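Local structure of lipase (Photobacterium sp. M37, 2ORY) at residues R230-L235 with V314-L319; K5-L10 with M320-D325; N296-L301 with A308-V313. The protein hydrolyses the ester bonds of triacylglycerols as a cold-adapted, class 3 lipase of the alpha/beta-hydrolase superfamily. All coordinates share one frame; numbering follows the deposited sequence.

How the interactions relate
Interactions 1 and 3 both use helix 304-319, on successive turns, and their centres lie about 10 Å apart; interaction 2 takes up the chain just where that helix ends. Interaction 1 is the most buried, and its chemistry is that of the core: a tyrosine hydroxyl meets a backbone N-H next to a probable catalytic aspartate. Interaction 2 is partly buried, a methionine-rich apolar patch with one hydrogen bond from a glutamine amide to a backbone carbonyl, and closes the longest loop, 5-10 to 320-325. Interaction 3 lies farthest from the centre of the chain and is the one with a bridging water. E318 links interactions 1 and 3 through the hydroxyl of Y310.

Interaction 1: residues R230-L235 with V314-L319; sequences RIANSL and VGYPEL
I231 opens the contact with its carbonyl: I231 O lies 3.5 Å from Y316 CE2, while its CG2 branch packs more loosely against the same ring. The rest of that side chain turns off to pack on E6 of helix 5-15 and on I204 and F206 of strand 199-206. At A232 the backbone does the touching, since A232 CA sits at the ring edge, near its plane and 3.6 Å from Y316 OH. N233 carries most of the load. Its backbone N donates to Y316 OH over 2.9 Å in a nearly straight bond (169°), and N233 CB lies against the hydroxyl end of the ring, near Y316 OH and CZ. With CG anti to the backbone N (chi1 167°), the N233 amide reaches the helix and crosses the L319 side chain at about a right angle, N233 CG being 3.6 Å from L319 CD1. Both ends of this buried amide are engaged: N233 ND2 donates to Q311 OE1, and N233 OD1 accepts from L235 N at 2.9 Å, closing an Asx turn. That donor stands 60° out of the carbonyl plane. N233 ND2 also approaches G315 CA, where the helix carries no side chain. Y316 OH has a second partner, D236 OD2, so the hydroxyl ties the loop backbone to this carboxylate. S174, H312 and D236 have charge-relay geometry, consistent with the catalytic triad of an alpha/beta-hydrolase lipase, in which Y316 would be a second-shell residue beside the acid.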
ATOM      1  N   ARG A 230      -7.981  -2.337  -7.706  1.00 29.08           N
ATOM      2  CA  ARG A 230      -7.999  -2.205  -6.242  1.00 30.62           C
ATOM      3  C   ARG A 230      -8.434  -3.522  -5.611  1.00 26.53           C
ATOM      4  O   ARG A 230      -9.573  -3.951  -5.776  1.00 28.10           O
ATOM      5  CB  ARG A 230      -8.978  -1.098  -5.838  1.00 33.49           C
ATOM      6  CG  ARG A 230      -8.462  -0.126  -4.793  1.00 38.10           C
ATOM      7  CD  ARG A 230      -9.307  -0.139  -3.555  1.00 29.37           C
ATOM      8  NE  ARG A 230     -10.727   0.054  -3.818  1.00 27.92           N
ATOM      9  CZ  ARG A 230     -11.680  -0.235  -2.937  1.00 30.16           C
ATOM     10  NH1 ARG A 230     -11.350  -0.722  -1.744  1.00 26.95           N
ATOM     11  NH2 ARG A 230     -12.958  -0.058  -3.249  1.00 26.51           N
ATOM     12  N   ILE A 231      -7.533  -4.154  -4.876  1.00 25.77           N
ATOM     13  CA  ILE A 231      -7.846  -5.436  -4.262  1.00 23.54           C
ATOM     14  C   ILE A 231      -8.022  -5.325  -2.753  1.00 23.80           C
ATOM     15  O   ILE A 231      -7.091  -4.971  -2.031  1.00 16.83           O
ATOM     16  CB  ILE A 231      -6.750  -6.480  -4.638  1.00 24.52           C
ATOM     17  CG1 ILE A 231      -6.713  -6.629  -6.175  1.00 29.77           C
ATOM     18  CG2 ILE A 231      -7.036  -7.826  -3.974  1.00 28.20           C
ATOM     19  CD1 ILE A 231      -5.698  -7.618  -6.719  1.00 28.40           C
ATOM     20  N   ALA A 232      -9.248  -5.594  -2.297  1.00 24.15           N
ATOM     21  CA  ALA A 232      -9.595  -5.553  -0.877  1.00 22.34           C
ATOM     22  C   ALA A 232     -10.348  -6.802  -0.448  1.00 27.02           C
ATOM     23  O   ALA A 232     -11.217  -7.295  -1.171  1.00 25.01           O
ATOM     24  CB  ALA A 232     -10.441  -4.352  -0.572  1.00 17.78           C
ATOM     25  N   ASN A 233     -10.001  -7.296   0.737  1.00 29.66           N
ATOM     26  CA  ASN A 233     -10.636  -8.462   1.353  1.00 27.78           C
ATOM     27  C   ASN A 233     -11.890  -7.898   2.046  1.00 28.11           C
ATOM     28  O   ASN A 233     -11.809  -6.896   2.754  1.00 24.82           O
ATOM     29  CB  ASN A 233      -9.642  -9.080   2.359  1.00 27.58           C
ATOM     30  CG  ASN A 233     -10.277 -10.117   3.306  1.00 29.32           C
ATOM     31  OD1 ASN A 233     -11.467 -10.427   3.229  1.00 31.64           O
ATOM     32  ND2 ASN A 233      -9.463 -10.643   4.214  1.00 24.17           N
ATOM     33  N   SER A 234     -13.052  -8.508   1.825  1.00 24.71           N
ATOM     34  CA  SER A 234     -14.278  -7.997   2.443  1.00 22.97           C
ATOM     35  C   SER A 234     -14.250  -7.966   3.974  1.00 24.36           C
ATOM     36  O   SER A 234     -14.960  -7.168   4.598  1.00 26.89           O
ATOM     37  CB  SER A 234     -15.496  -8.817   1.989  1.00 25.74           C
ATOM     38  OG  SER A 234     -15.407 -10.174   2.417  1.00 27.70           O
ATOM     39  N   LEU A 235     -13.446  -8.823   4.591  1.00 22.21           N
ATOM     40  CA  LEU A 235     -13.403  -8.839   6.049  1.00 27.26           C
ATOM     41  C   LEU A 235     -12.210  -8.093   6.634  1.00 27.55           C
ATOM     42  O   LEU A 235     -11.988  -8.107   7.844  1.00 26.67           O
ATOM     43  CB  LEU A 235     -13.431 -10.272   6.574  1.00 26.08           C
ATOM     44  CG  LEU A 235     -14.640 -11.144   6.219  1.00 33.74           C
ATOM     45  CD1 LEU A 235     -14.448 -12.508   6.891  1.00 34.12           C
ATOM     46  CD2 LEU A 235     -15.951 -10.502   6.682  1.00 29.74           C
ATOM     47  N   VAL A 314      -2.749 -12.002   6.551  1.00 28.06           N
ATOM     48  CA  VAL A 314      -2.814 -13.357   6.030  1.00 31.28           C
ATOM     49  C   VAL A 314      -3.885 -13.504   4.952  1.00 26.76           C
ATOM     50  O   VAL A 314      -3.725 -14.265   4.000  1.00 27.21           O
ATOM     51  CB  VAL A 314      -3.088 -14.375   7.164  1.00 32.93           C
ATOM     52  CG1 VAL A 314      -2.967 -15.789   6.630  1.00 32.38           C
ATOM     53  CG2 VAL A 314      -2.104 -14.178   8.279  1.00 32.10           C
ATOM     54  N   GLY A 315      -4.961 -12.743   5.102  1.00 28.55           N
ATOM     55  CA  GLY A 315      -6.081 -12.799   4.181  1.00 28.55           C
ATOM     56  C   GLY A 315      -5.790 -12.770   2.695  1.00 35.14           C
ATOM     57  O   GLY A 315      -6.276 -13.623   1.937  1.00 33.82           O
ATOM     58  N   TYR A 316      -4.999 -11.792   2.267  1.00 30.37           N
ATOM     59  CA  TYR A 316      -4.686 -11.647   0.854  1.00 30.42           C
ATOM     60  C   TYR A 316      -3.985 -12.839   0.213  1.00 31.59           C
ATOM     61  O   TYR A 316      -4.481 -13.381  -0.776  1.00 31.07           O
ATOM     62  CB  TYR A 316      -3.917 -10.334   0.627  1.00 24.72           C
ATOM     63  CG  TYR A 316      -4.786  -9.138   0.988  1.00 24.34           C
ATOM     64  CD1 TYR A 316      -4.992  -8.777   2.320  1.00 23.75           C
ATOM     65  CD2 TYR A 316      -5.529  -8.473   0.015  1.00 20.57           C
ATOM     66  CE1 TYR A 316      -5.932  -7.783   2.679  1.00 20.06           C
ATOM     67  CE2 TYR A 316      -6.471  -7.480   0.361  1.00 25.84           C
ATOM     68  CZ  TYR A 316      -6.669  -7.144   1.697  1.00 20.49           C
ATOM     69  OH  TYR A 316      -7.611  -6.195   2.040  1.00 18.89           O
ATOM     70  N   PRO A 317      -2.833 -13.271   0.751  1.00 31.20           N
ATOM     71  CA  PRO A 317      -2.166 -14.424   0.133  1.00 30.60           C
ATOM     72  C   PRO A 317      -3.028 -15.677   0.213  1.00 36.41           C
ATOM     73  O   PRO A 317      -2.899 -16.590  -0.601  1.00 39.34           O
ATOM     74  CB  PRO A 317      -0.875 -14.559   0.935  1.00 29.99           C
ATOM     75  CG  PRO A 317      -1.210 -13.936   2.254  1.00 31.24           C
ATOM     76  CD  PRO A 317      -2.054 -12.750   1.884  1.00 30.66           C
ATOM     77  N   GLU A 318      -3.931 -15.714   1.185  1.00 37.53           N
ATOM     78  CA  GLU A 318      -4.793 -16.873   1.339  1.00 39.94           C
ATOM     79  C   GLU A 318      -5.928 -16.897   0.323  1.00 38.69           C
ATOM     80  O   GLU A 318      -6.152 -17.906  -0.343  1.00 44.47           O
ATOM     81  CB  GLU A 318      -5.343 -16.918   2.762  1.00 39.25           C
ATOM     82  CG  GLU A 318      -6.378 -17.988   2.985  1.00 45.65           C
ATOM     83  CD  GLU A 318      -6.434 -18.452   4.426  1.00 49.85           C
ATOM     84  OE1 GLU A 318      -5.648 -19.360   4.779  1.00 52.85           O
ATOM     85  OE2 GLU A 318      -7.248 -17.907   5.207  1.00 45.52           O
ATOM     86  N   LEU A 319      -6.632 -15.785   0.190  1.00 35.53           N
ATOM     87  CA  LEU A 319      -7.745 -15.696  -0.746  1.00 34.38           C
ATOM     88  C   LEU A 319      -7.290 -15.658  -2.209  1.00 35.52           C
ATOM     89  O   LEU A 319      -8.098 -15.777  -3.130  1.00 34.17           O
ATOM     90  CB  LEU A 319      -8.575 -14.444  -0.438  1.00 25.98           C
ATOM     91  CG  LEU A 319      -9.230 -14.383   0.952  1.00 34.63           C
ATOM     92  CD1 LEU A 319      -9.881 -13.027   1.145  1.00 17.93           C
ATOM     93  CD2 LEU A 319     -10.271 -15.507   1.092  1.00 31.68           C
TER

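Interaction 2: residues K5-L10 with M320-D325; sequences KEQLML and MGMMDD
Apolar packing with a single side-chain to backbone hydrogen bond joins Q7 and L10 of the N-terminal helix 5-15 to M320 and M322, which follow the end of helix 304-319. L10 and M320 meet end on, tip to tip, with L10 CD1 and M320 CE 4.0 Å apart; the bend at chi3 of M320 (-108°) brings its methyl to both branches of the leucine. L10 CD2 also meets M322 CG at 4.0 Å, the two side chains lying alongside each other but running opposite ways. The path of the chain here is set by a Schellman motif that ends helix 304-319. G321, at positive phi, is its C-prime residue, with M322 N returning to P317 O and G321 N to E318 O. On either side of G321, the side chains of M320 and M322 both set out toward helix 5-15. M322 is folded at chi2 and chi3, bringing M322 SD to 4.0 Å from Q7 CB and its methyl CE against Q7 O. Q7 runs extended beyond CG, and Q7 NE2 donates to M320 O over 3.1 Å at an N-H...O angle of 156°. The acceptor lies in the amide plane of Q7, and the donor arrives almost in line with the carbonyl (C=O...N 163°). At the other end of the amide, Q7 OE1 accepts from T4 N, which fixes the rotation of the group. Behind the patch, F206 of strand 199-206 touches both L10 and M320.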
ATOM      1  N   LYS A   5      -0.943 -11.130 -12.973  1.00 28.64           N
ATOM      2  CA  LYS A   5      -0.274  -9.874 -12.686  1.00 35.60           C
ATOM      3  C   LYS A   5      -0.552  -9.485 -11.235  1.00 32.32           C
ATOM      4  O   LYS A   5       0.350  -9.078 -10.515  1.00 30.09           O
ATOM      5  CB  LYS A   5      -0.783  -8.782 -13.633  1.00 37.82           C
ATOM      6  CG  LYS A   5      -0.116  -7.417 -13.477  1.00 42.60           C
ATOM      7  CD  LYS A   5      -0.725  -6.413 -14.461  1.00 45.32           C
ATOM      8  CE  LYS A   5      -0.178  -5.013 -14.263  1.00 47.93           C
ATOM      9  NZ  LYS A   5       1.272  -5.005 -14.515  1.00 52.85           N
ATOM     10  N   GLU A   6      -1.802  -9.641 -10.813  1.00 31.60           N
ATOM     11  CA  GLU A   6      -2.204  -9.305  -9.453  1.00 34.47           C
ATOM     12  C   GLU A   6      -1.453 -10.122  -8.415  1.00 31.62           C
ATOM     13  O   GLU A   6      -1.028  -9.591  -7.390  1.00 32.53           O
ATOM     14  CB  GLU A   6      -3.711  -9.498  -9.290  1.00 33.72           C
ATOM     15  CG  GLU A   6      -4.497  -8.611 -10.210  1.00 42.49           C
ATOM     16  CD  GLU A   6      -5.001  -9.332 -11.438  1.00 49.88           C
ATOM     17  OE1 GLU A   6      -4.201  -9.959 -12.181  1.00 48.23           O
ATOM     18  OE2 GLU A   6      -6.226  -9.254 -11.652  1.00 55.72           O
ATOM     19  N   GLN A   7      -1.299 -11.414  -8.681  1.00 28.14           N
ATOM     20  CA  GLN A   7      -0.573 -12.301  -7.780  1.00 30.28           C
ATOM     21  C   GLN A   7       0.902 -11.901  -7.733  1.00 31.39           C
ATOM     22  O   GLN A   7       1.555 -11.977  -6.689  1.00 32.39           O
ATOM     23  CB  GLN A   7      -0.686 -13.750  -8.257  1.00 28.47           C
ATOM     24  CG  GLN A   7      -2.103 -14.279  -8.272  1.00 34.94           C
ATOM     25  CD  GLN A   7      -2.159 -15.692  -8.799  1.00 40.38           C
ATOM     26  OE1 GLN A   7      -1.866 -15.943  -9.969  1.00 39.66           O
ATOM     27  NE2 GLN A   7      -2.520 -16.629  -7.935  1.00 36.53           N
ATOM     28  N   LEU A   8       1.427 -11.469  -8.868  1.00 28.36           N
ATOM     29  CA  LEU A   8       2.819 -11.073  -8.916  1.00 29.03           C
ATOM     30  C   LEU A   8       3.042  -9.846  -8.069  1.00 27.13           C
ATOM     31  O   LEU A   8       3.967  -9.811  -7.272  1.00 37.39           O
ATOM     32  CB  LEU A   8       3.256 -10.798 -10.350  1.00 27.89           C
ATOM     33  CG  LEU A   8       4.718 -10.392 -10.515  1.00 30.75           C
ATOM     34  CD1 LEU A   8       5.625 -11.519 -10.038  1.00 31.35           C
ATOM     35  CD2 LEU A   8       4.985 -10.091 -11.981  1.00 34.26           C
ATOM     36  N   MET A   9       2.198  -8.837  -8.244  1.00 30.14           N
ATOM     37  CA  MET A   9       2.304  -7.609  -7.466  1.00 27.98           C
ATOM     38  C   MET A   9       2.074  -7.852  -5.958  1.00 25.21           C
ATOM     39  O   MET A   9       2.579  -7.107  -5.122  1.00 26.46           O
ATOM     40  CB  MET A   9       1.308  -6.571  -7.993  1.00 25.05           C
ATOM     41  CG  MET A   9       1.537  -6.135  -9.444  1.00 28.43           C
ATOM     42  SD  MET A   9       3.224  -5.643  -9.870  1.00 25.99           S
ATOM     43  CE  MET A   9       3.304  -4.114  -9.202  1.00 41.99           C
ATOM     44  N   LEU A  10       1.298  -8.876  -5.612  1.00 26.75           N
ATOM     45  CA  LEU A  10       1.063  -9.205  -4.203  1.00 25.64           C
ATOM     46  C   LEU A  10       2.400  -9.654  -3.634  1.00 26.97           C
ATOM     47  O   LEU A  10       2.750  -9.330  -2.503  1.00 27.84           O
ATOM     48  CB  LEU A  10       0.060 -10.355  -4.064  1.00 26.30           C
ATOM     49  CG  LEU A  10      -0.218 -10.753  -2.607  1.00 30.21           C
ATOM     50  CD1 LEU A  10      -0.977  -9.599  -1.936  1.00 25.42           C
ATOM     51  CD2 LEU A  10      -1.027 -12.042  -2.530  1.00 22.41           C
ATOM     52  N   MET A 320      -5.992 -15.488  -2.417  1.00 35.86           N
ATOM     53  CA  MET A 320      -5.449 -15.400  -3.765  1.00 35.65           C
ATOM     54  C   MET A 320      -4.580 -16.597  -4.111  1.00 36.03           C
ATOM     55  O   MET A 320      -3.787 -16.545  -5.053  1.00 40.18           O
ATOM     56  CB  MET A 320      -4.644 -14.098  -3.924  1.00 29.18           C
ATOM     57  CG  MET A 320      -5.496 -12.829  -4.031  1.00 29.27           C
ATOM     58  SD  MET A 320      -4.554 -11.278  -4.330  1.00 34.45           S
ATOM     59  CE  MET A 320      -4.730 -10.539  -2.755  1.00 41.55           C
ATOM     60  N   GLY A 321      -4.740 -17.673  -3.349  1.00 35.94           N
ATOM     61  CA  GLY A 321      -3.973 -18.886  -3.579  1.00 34.36           C
ATOM     62  C   GLY A 321      -2.469 -18.705  -3.590  1.00 35.82           C
ATOM     63  O   GLY A 321      -1.769 -19.298  -4.413  1.00 40.60           O
ATOM     64  N   MET A 322      -1.954 -17.916  -2.660  1.00 32.48           N
ATOM     65  CA  MET A 322      -0.524 -17.657  -2.624  1.00 34.12           C
ATOM     66  C   MET A 322       0.144 -18.119  -1.327  1.00 36.75           C
ATOM     67  O   MET A 322       1.334 -17.858  -1.101  1.00 32.70           O
ATOM     68  CB  MET A 322      -0.286 -16.158  -2.833  1.00 34.19           C
ATOM     69  CG  MET A 322      -0.600 -15.654  -4.235  1.00 37.20           C
ATOM     70  SD  MET A 322       0.666 -16.132  -5.407  1.00 46.39           S
ATOM     71  CE  MET A 322       1.818 -14.795  -5.218  1.00 34.69           C
ATOM     72  N   MET A 323      -0.619 -18.816  -0.491  1.00 39.37           N
ATOM     73  CA  MET A 323      -0.107 -19.309   0.783  1.00 44.65           C
ATOM     74  C   MET A 323       1.208 -20.063   0.646  1.00 47.10           C
ATOM     75  O   MET A 323       2.132 -19.855   1.426  1.00 49.75           O
ATOM     76  CB  MET A 323      -1.154 -20.197   1.466  1.00 47.92           C
ATOM     77  CG  MET A 323      -2.335 -19.424   2.046  1.00 44.53           C
ATOM     78  SD  MET A 323      -1.769 -18.167   3.220  1.00 50.28           S
ATOM     79  CE  MET A 323      -1.944 -19.023   4.776  1.00 47.49           C
ATOM     80  N   ASP A 324       1.316 -20.922  -0.355  1.00 46.28           N
ATOM     81  CA  ASP A 324       2.544 -21.681  -0.525  1.00 46.51           C
ATOM     82  C   ASP A 324       3.572 -20.906  -1.313  1.00 45.44           C
ATOM     83  O   ASP A 324       4.695 -21.371  -1.494  1.00 44.95           O
ATOM     84  CB  ASP A 324       2.239 -22.997  -1.231  1.00 54.83           C
ATOM     85  CG  ASP A 324       1.316 -23.884  -0.423  1.00 64.25           C
ATOM     86  OD1 ASP A 324       0.619 -24.723  -1.033  1.00 70.17           O
ATOM     87  OD2 ASP A 324       1.290 -23.750   0.823  1.00 69.64           O
ATOM     88  N   ASP A 325       3.189 -19.715  -1.764  1.00 43.02           N
ATOM     89  CA  ASP A 325       4.066 -18.872  -2.569  1.00 39.84           C
ATOM     90  C   ASP A 325       4.741 -17.699  -1.856  1.00 43.40           C
ATOM     91  O   ASP A 325       5.819 -17.257  -2.285  1.00 42.56           O
ATOM     92  CB  ASP A 325       3.292 -18.356  -3.776  1.00 42.27           C
ATOM     93  CG  ASP A 325       2.902 -19.466  -4.725  1.00 47.50           C
ATOM     94  OD1 ASP A 325       3.821 -20.047  -5.347  1.00 48.79           O
ATOM     95  OD2 ASP A 325       1.690 -19.768  -4.837  1.00 50.12           O
TER

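Interaction 3: residues N296-L301 with A308-V313; sequences NINPIL and AAYQHV
The loop leading into helix 304-319 folds back along the helix turn that carries H312, the probable catalytic histidine, and meets that turn through Q311 and Y310. Q311 NE2 donates to N296 O over 3.1 Å at an N-H...O angle of 156°; the acceptor lies in the amide plane of Q311, whereas the donor stands above the carbonyl plane of N296. A bend at chi2 (-65°) turns the glutamine amide to the loop. Water 1 completes a second link, accepting from N296 N at 2.9 Å and donating to Q311 OE1 at 2.8 Å. N298 begins a type I beta turn that ends at L301. Its ND2 stands over one face of the Y310 ring, toward the rim and 3.7 Å from Y310 CE1, with the amide tilted 61° to the ring. L301 crosses the tyrosine at about a right angle, L301 CD1 coming to 3.4 Å from Y310 CB. Y310 OH bonds to E318 OE2, Q311 OE1 accepts from N233 ND2, and Q311 NE2 also donates to Q307 OE1. Partners at both ends fix the glutamine amide's rotation and join the helix to two loops: N296 directly and through the water, N233 directly.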
ATOM      1  N   ASN A 296     -13.251 -15.028   4.793  1.00 34.75           N
ATOM      2  CA  ASN A 296     -13.870 -15.961   5.718  1.00 36.98           C
ATOM      3  C   ASN A 296     -13.330 -15.817   7.122  1.00 37.19           C
ATOM      4  O   ASN A 296     -12.128 -15.942   7.347  1.00 36.63           O
ATOM      5  CB  ASN A 296     -13.628 -17.384   5.243  1.00 39.44           C
ATOM      6  CG  ASN A 296     -14.210 -17.627   3.889  1.00 42.35           C
ATOM      7  OD1 ASN A 296     -15.432 -17.639   3.724  1.00 43.93           O
ATOM      8  ND2 ASN A 296     -13.346 -17.793   2.898  1.00 37.63           N
ATOM      9  N   ILE A 297     -14.233 -15.586   8.069  1.00 37.54           N
ATOM     10  CA  ILE A 297     -13.854 -15.410   9.465  1.00 35.60           C
ATOM     11  C   ILE A 297     -13.129 -16.628  10.018  1.00 34.75           C
ATOM     12  O   ILE A 297     -13.665 -17.726   9.989  1.00 37.08           O
ATOM     13  CB  ILE A 297     -15.105 -15.110  10.336  1.00 36.56           C
ATOM     14  CG1 ILE A 297     -15.693 -13.747   9.953  1.00 36.65           C
ATOM     15  CG2 ILE A 297     -14.732 -15.068  11.790  1.00 36.88           C
ATOM     16  CD1 ILE A 297     -16.948 -13.354  10.730  1.00 39.94           C
ATOM     17  N   ASN A 298     -11.905 -16.429  10.509  1.00 32.44           N
ATOM     18  CA  ASN A 298     -11.115 -17.511  11.103  1.00 33.27           C
ATOM     19  C   ASN A 298     -11.630 -17.715  12.531  1.00 30.69           C
ATOM     20  O   ASN A 298     -11.294 -16.952  13.443  1.00 34.53           O
ATOM     21  CB  ASN A 298      -9.639 -17.140  11.130  1.00 33.19           C
ATOM     22  CG  ASN A 298      -8.786 -18.269  11.619  1.00 38.34           C
ATOM     23  OD1 ASN A 298      -9.308 -19.297  12.027  1.00 43.25           O
ATOM     24  ND2 ASN A 298      -7.473 -18.095  11.583  1.00 36.60           N
ATOM     25  N   PRO A 299     -12.459 -18.751  12.740  1.00 31.93           N
ATOM     26  CA  PRO A 299     -13.072 -19.106  14.028  1.00 30.76           C
ATOM     27  C   PRO A 299     -12.133 -19.260  15.229  1.00 32.23           C
ATOM     28  O   PRO A 299     -12.539 -19.063  16.367  1.00 33.66           O
ATOM     29  CB  PRO A 299     -13.813 -20.392  13.698  1.00 33.51           C
ATOM     30  CG  PRO A 299     -12.900 -21.024  12.684  1.00 34.72           C
ATOM     31  CD  PRO A 299     -12.613 -19.858  11.779  1.00 34.78           C
ATOM     32  N   ILE A 300     -10.880 -19.611  14.983  1.00 33.76           N
ATOM     33  CA  ILE A 300      -9.928 -19.772  16.068  1.00 35.55           C
ATOM     34  C   ILE A 300      -9.536 -18.430  16.705  1.00 36.02           C
ATOM     35  O   ILE A 300      -9.204 -18.377  17.886  1.00 37.77           O
ATOM     36  CB  ILE A 300      -8.653 -20.458  15.549  1.00 39.10           C
ATOM     37  CG1 ILE A 300      -8.980 -21.854  15.031  1.00 41.92           C
ATOM     38  CG2 ILE A 300      -7.620 -20.549  16.646  1.00 42.68           C
ATOM     39  CD1 ILE A 300      -7.772 -22.567  14.414  1.00 48.95           C
ATOM     40  N   LEU A 301      -9.589 -17.348  15.931  1.00 35.49           N
ATOM     41  CA  LEU A 301      -9.177 -16.032  16.419  1.00 32.44           C
ATOM     42  C   LEU A 301     -10.368 -15.243  16.925  1.00 35.03           C
ATOM     43  O   LEU A 301     -10.992 -14.496  16.170  1.00 32.54           O
ATOM     44  CB  LEU A 301      -8.466 -15.273  15.288  1.00 32.09           C
ATOM     45  CG  LEU A 301      -7.449 -16.104  14.480  1.00 31.33           C
ATOM     46  CD1 LEU A 301      -6.795 -15.240  13.423  1.00 22.88           C
ATOM     47  CD2 LEU A 301      -6.378 -16.693  15.408  1.00 28.17           C
ATOM     48  N   ALA A 308      -8.571  -9.120  12.987  1.00 26.27           N
ATOM     49  CA  ALA A 308      -8.324  -8.012  12.079  1.00 25.86           C
ATOM     50  C   ALA A 308      -6.927  -8.085  11.469  1.00 25.98           C
ATOM     51  O   ALA A 308      -6.737  -7.796  10.281  1.00 23.99           O
ATOM     52  CB  ALA A 308      -8.522  -6.685  12.818  1.00 24.26           C
ATOM     53  N   ALA A 309      -5.946  -8.468  12.281  1.00 22.91           N
ATOM     54  CA  ALA A 309      -4.579  -8.587  11.785  1.00 23.43           C
ATOM     55  C   ALA A 309      -4.464  -9.755  10.818  1.00 23.53           C
ATOM     56  O   ALA A 309      -3.678  -9.723   9.864  1.00 27.82           O
ATOM     57  CB  ALA A 309      -3.586  -8.782  12.951  1.00 20.52           C
ATOM     58  N   TYR A 310      -5.245 -10.796  11.068  1.00 26.16           N
ATOM     59  CA  TYR A 310      -5.194 -11.986  10.227  1.00 23.29           C
ATOM     60  C   TYR A 310      -5.764 -11.665   8.861  1.00 23.75           C
ATOM     61  O   TYR A 310      -5.150 -11.963   7.841  1.00 23.14           O
ATOM     62  CB  TYR A 310      -6.008 -13.121  10.858  1.00 26.13           C
ATOM     63  CG  TYR A 310      -6.057 -14.379  10.010  1.00 26.60           C
ATOM     64  CD1 TYR A 310      -5.047 -15.329  10.087  1.00 22.96           C
ATOM     65  CD2 TYR A 310      -7.099 -14.599   9.105  1.00 27.57           C
ATOM     66  CE1 TYR A 310      -5.061 -16.469   9.287  1.00 26.87           C
ATOM     67  CE2 TYR A 310      -7.131 -15.752   8.289  1.00 26.34           C
ATOM     68  CZ  TYR A 310      -6.101 -16.678   8.392  1.00 31.23           C
ATOM     69  OH  TYR A 310      -6.098 -17.820   7.613  1.00 33.12           O
ATOM     70  N   GLN A 311      -6.939 -11.044   8.860  1.00 22.55           N
ATOM     71  CA  GLN A 311      -7.610 -10.703   7.622  1.00 25.31           C
ATOM     72  C   GLN A 311      -6.803  -9.724   6.774  1.00 25.69           C
ATOM     73  O   GLN A 311      -6.812  -9.816   5.546  1.00 25.27           O
ATOM     74  CB  GLN A 311      -8.993 -10.122   7.906  1.00 16.78           C
ATOM     75  CG  GLN A 311      -9.979 -11.078   8.571  1.00 23.40           C
ATOM     76  CD  GLN A 311     -10.346 -12.271   7.699  1.00 27.66           C
ATOM     77  OE1 GLN A 311     -10.312 -12.191   6.470  1.00 29.49           O
ATOM     78  NE2 GLN A 311     -10.717 -13.383   8.336  1.00 22.66           N
ATOM     79  N   HIS A 312      -6.096  -8.808   7.435  1.00 22.97           N
ATOM     80  CA  HIS A 312      -5.304  -7.789   6.744  1.00 22.90           C
ATOM     81  C   HIS A 312      -4.008  -8.298   6.158  1.00 24.34           C
ATOM     82  O   HIS A 312      -3.614  -7.901   5.055  1.00 21.83           O
ATOM     83  CB  HIS A 312      -4.993  -6.649   7.706  1.00 22.40           C
ATOM     84  CG  HIS A 312      -4.349  -5.459   7.061  1.00 27.89           C
ATOM     85  ND1 HIS A 312      -4.875  -4.842   5.948  1.00 23.68           N
ATOM     86  CD2 HIS A 312      -3.283  -4.713   7.436  1.00 21.95           C
ATOM     87  CE1 HIS A 312      -4.166  -3.763   5.669  1.00 26.29           C
ATOM     88  NE2 HIS A 312      -3.196  -3.661   6.558  1.00 29.05           N
ATOM     89  N   VAL A 313      -3.346  -9.182   6.890  1.00 20.93           N
ATOM     90  CA  VAL A 313      -2.055  -9.683   6.456  1.00 25.04           C
ATOM     91  C   VAL A 313      -2.099 -11.069   5.865  1.00 27.95           C
ATOM     92  O   VAL A 313      -1.558 -11.292   4.783  1.00 27.79           O
ATOM     93  CB  VAL A 313      -1.055  -9.656   7.630  1.00 24.50           C
ATOM     94  CG1 VAL A 313       0.322 -10.146   7.193  1.00 31.47           C
ATOM     95  CG2 VAL A 313      -0.956  -8.253   8.146  1.00 26.33           C
TER
HETATM   96  O   HOH W   1     -10.390 -14.506   4.826  1.00 31.06           O